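Extracellular solute-binding protein family 5 (Brucella melitensis, PDB 4ONY) is a periplasmic solute-binding protein of family 5 that probably captures peptides or related solutes for uptake by an ABC transporter. Local coordinates at residues Ala308-Phe313 and Asp555-Leu560. Residues are numbered along the deposited sequence; the frame is centred on the assembly and turned at random.
Sequences ADMLGF and DYYVPL
Antiparallel strand pairing within the six-strand mixed sheet of this family 5 solute-binding protein, of the periplasmic binding protein clan, joins Phe313 to Val558 and Gly312 to Pro559, chain parts some 240 residues apart. Phe313 and Val558 form the hydrogen-bonded pair. Val558 N gives the straighter of the two bonds, 2.7 Å to Phe313 O. The return bond, from Phe313 N to Val558 O, is 3.0 Å and more bent. Gly312 and Pro559 are the non-hydrogen-bonded pair, and their CA atoms lie 4.3 Å apart. Pro559 has no N-H to give, but in a non-hydrogen-bonded pair that position would not point at strand 310-315. Next along, Leu560 N bonds to Leu311 O at 2.9 Å.

Side chains pack on both faces. On the face of Pro559, Met310 CG touches the Tyr557 ring obliquely, 3.7 Å from CD2. CG of Met310 stands anti to the backbone N (chi1 180°), and bends at chi2 (55°) and chi3 (71°) fold the chain so that SD and CE reach Pro559 CB. The sulfur also makes an oblique Met-aromatic contact with Tyr557. Gly312, with no side chain, leaves its CA close to Val558 O and the Tyr557 ring. On the other face, Leu560 CD1 lies over the rim of one face of the Phe313 ring, while CD2 meets CE2 of that ring at 3.8 Å. Val558 CB sits at the ring's edge. The CD1 branch of Leu560 also meets Leu311 CG.

Strand 484-489 pairs with the other side of strand 310-315, through Gly312 with Gly487 and Met310 with Leu489. Tyr452 of helix 443-458 stacks on Phe313, and Phe355 meets Tyr557 edge-to-face. Beyond strand 557-562 comes the short outer strand 350-351, whose Arg351 side chain, through NH2, bonds to Pro559 O.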
# COMPACT_ATOMS: atom_id res chain seq x y z
N ALA A 308 5.16 -0.90 -6.91
CA ALA A 308 3.86 -1.09 -7.53
C ALA A 308 3.28 -2.40 -6.97
O ALA A 308 4.01 -3.40 -6.81
CB ALA A 308 4.04 -1.19 -9.03
N ASP A 309 2.00 -2.39 -6.63
CA ASP A 309 1.36 -3.56 -6.04
C ASP A 309 1.46 -4.72 -7.05
O ASP A 309 1.29 -4.53 -8.25
CB ASP A 309 -0.11 -3.26 -5.74
CG ASP A 309 -0.29 -2.37 -4.50
OD1 ASP A 309 0.68 -2.09 -3.73
OD2 ASP A 309 -1.43 -1.99 -4.30
N MET A 310 1.74 -5.92 -6.55
CA MET A 310 1.66 -7.12 -7.39
C MET A 310 0.22 -7.41 -7.85
O MET A 310 -0.74 -7.30 -7.07
CB MET A 310 2.19 -8.32 -6.62
CG MET A 310 2.16 -9.65 -7.37
SD MET A 310 2.96 -9.79 -8.97
CE MET A 310 4.67 -9.70 -8.42
N LEU A 311 0.08 -7.74 -9.13
CA LEU A 311 -1.06 -8.41 -9.68
C LEU A 311 -0.47 -9.61 -10.45
O LEU A 311 0.42 -9.45 -11.26
CB LEU A 311 -1.84 -7.50 -10.66
CG LEU A 311 -3.00 -8.15 -11.41
CD1 LEU A 311 -4.11 -8.60 -10.47
CD2 LEU A 311 -3.60 -7.18 -12.41
N GLY A 312 -1.00 -10.79 -10.20
CA GLY A 312 -0.52 -11.99 -10.90
C GLY A 312 -1.51 -13.11 -10.89
O GLY A 312 -2.46 -13.09 -10.08
N PHE A 313 -1.29 -14.11 -11.76
CA PHE A 313 -2.00 -15.37 -11.61
C PHE A 313 -1.30 -16.12 -10.51
O PHE A 313 -0.07 -16.09 -10.42
CB PHE A 313 -1.98 -16.19 -12.88
CG PHE A 313 -2.77 -15.62 -14.00
CD1 PHE A 313 -4.16 -15.67 -14.00
CD2 PHE A 313 -2.13 -15.08 -15.11
CE1 PHE A 313 -4.90 -15.19 -15.05
CE2 PHE A 313 -2.89 -14.61 -16.20
CZ PHE A 313 -4.28 -14.66 -16.16
N ASP A 555 8.15 -19.55 -8.63
CA ASP A 555 7.02 -19.37 -9.55
C ASP A 555 5.66 -19.63 -8.85
O ASP A 555 4.82 -20.45 -9.28
CB ASP A 555 7.20 -20.22 -10.80
CG ASP A 555 8.34 -19.73 -11.65
OD1 ASP A 555 8.12 -18.79 -12.46
OD2 ASP A 555 9.46 -20.28 -11.50
N TYR A 556 5.43 -18.89 -7.76
CA TYR A 556 4.17 -18.95 -7.06
C TYR A 556 3.11 -18.09 -7.73
O TYR A 556 1.95 -18.43 -7.69
CB TYR A 556 4.37 -18.53 -5.61
CG TYR A 556 5.36 -19.42 -4.86
CD1 TYR A 556 5.09 -20.75 -4.67
CD2 TYR A 556 6.52 -18.92 -4.36
CE1 TYR A 556 5.95 -21.58 -4.00
CE2 TYR A 556 7.39 -19.73 -3.66
CZ TYR A 556 7.12 -21.05 -3.47
OH TYR A 556 8.02 -21.85 -2.80
N TYR A 557 3.55 -16.98 -8.33
CA TYR A 557 2.74 -16.09 -9.13
C TYR A 557 3.28 -16.08 -10.55
O TYR A 557 4.49 -16.30 -10.77
CB TYR A 557 2.81 -14.66 -8.59
CG TYR A 557 1.95 -14.34 -7.37
CD1 TYR A 557 1.98 -15.12 -6.25
CD2 TYR A 557 1.13 -13.23 -7.35
CE1 TYR A 557 1.24 -14.79 -5.13
CE2 TYR A 557 0.38 -12.92 -6.24
CZ TYR A 557 0.44 -13.70 -5.14
OH TYR A 557 -0.30 -13.42 -4.05
N VAL A 558 2.40 -15.85 -11.53
CA VAL A 558 2.80 -15.42 -12.86
C VAL A 558 2.57 -13.90 -12.80
O VAL A 558 1.44 -13.44 -12.81
CB VAL A 558 1.92 -15.98 -13.97
CG1 VAL A 558 2.42 -15.53 -15.33
CG2 VAL A 558 1.85 -17.51 -13.87
N PRO A 559 3.64 -13.13 -12.68
CA PRO A 559 3.47 -11.69 -12.47
C PRO A 559 2.90 -11.04 -13.73
O PRO A 559 3.33 -11.35 -14.86
CB PRO A 559 4.89 -11.24 -12.13
CG PRO A 559 5.79 -12.18 -12.90
CD PRO A 559 5.06 -13.51 -12.87
N LEU A 560 1.96 -10.11 -13.57
CA LEU A 560 1.28 -9.51 -14.70
C LEU A 560 1.85 -8.13 -14.97
O LEU A 560 2.92 -8.04 -15.56
CB LEU A 560 -0.24 -9.52 -14.48
CG LEU A 560 -0.86 -10.92 -14.53
CD1 LEU A 560 -2.35 -10.97 -14.18
CD2 LEU A 560 -0.63 -11.54 -15.90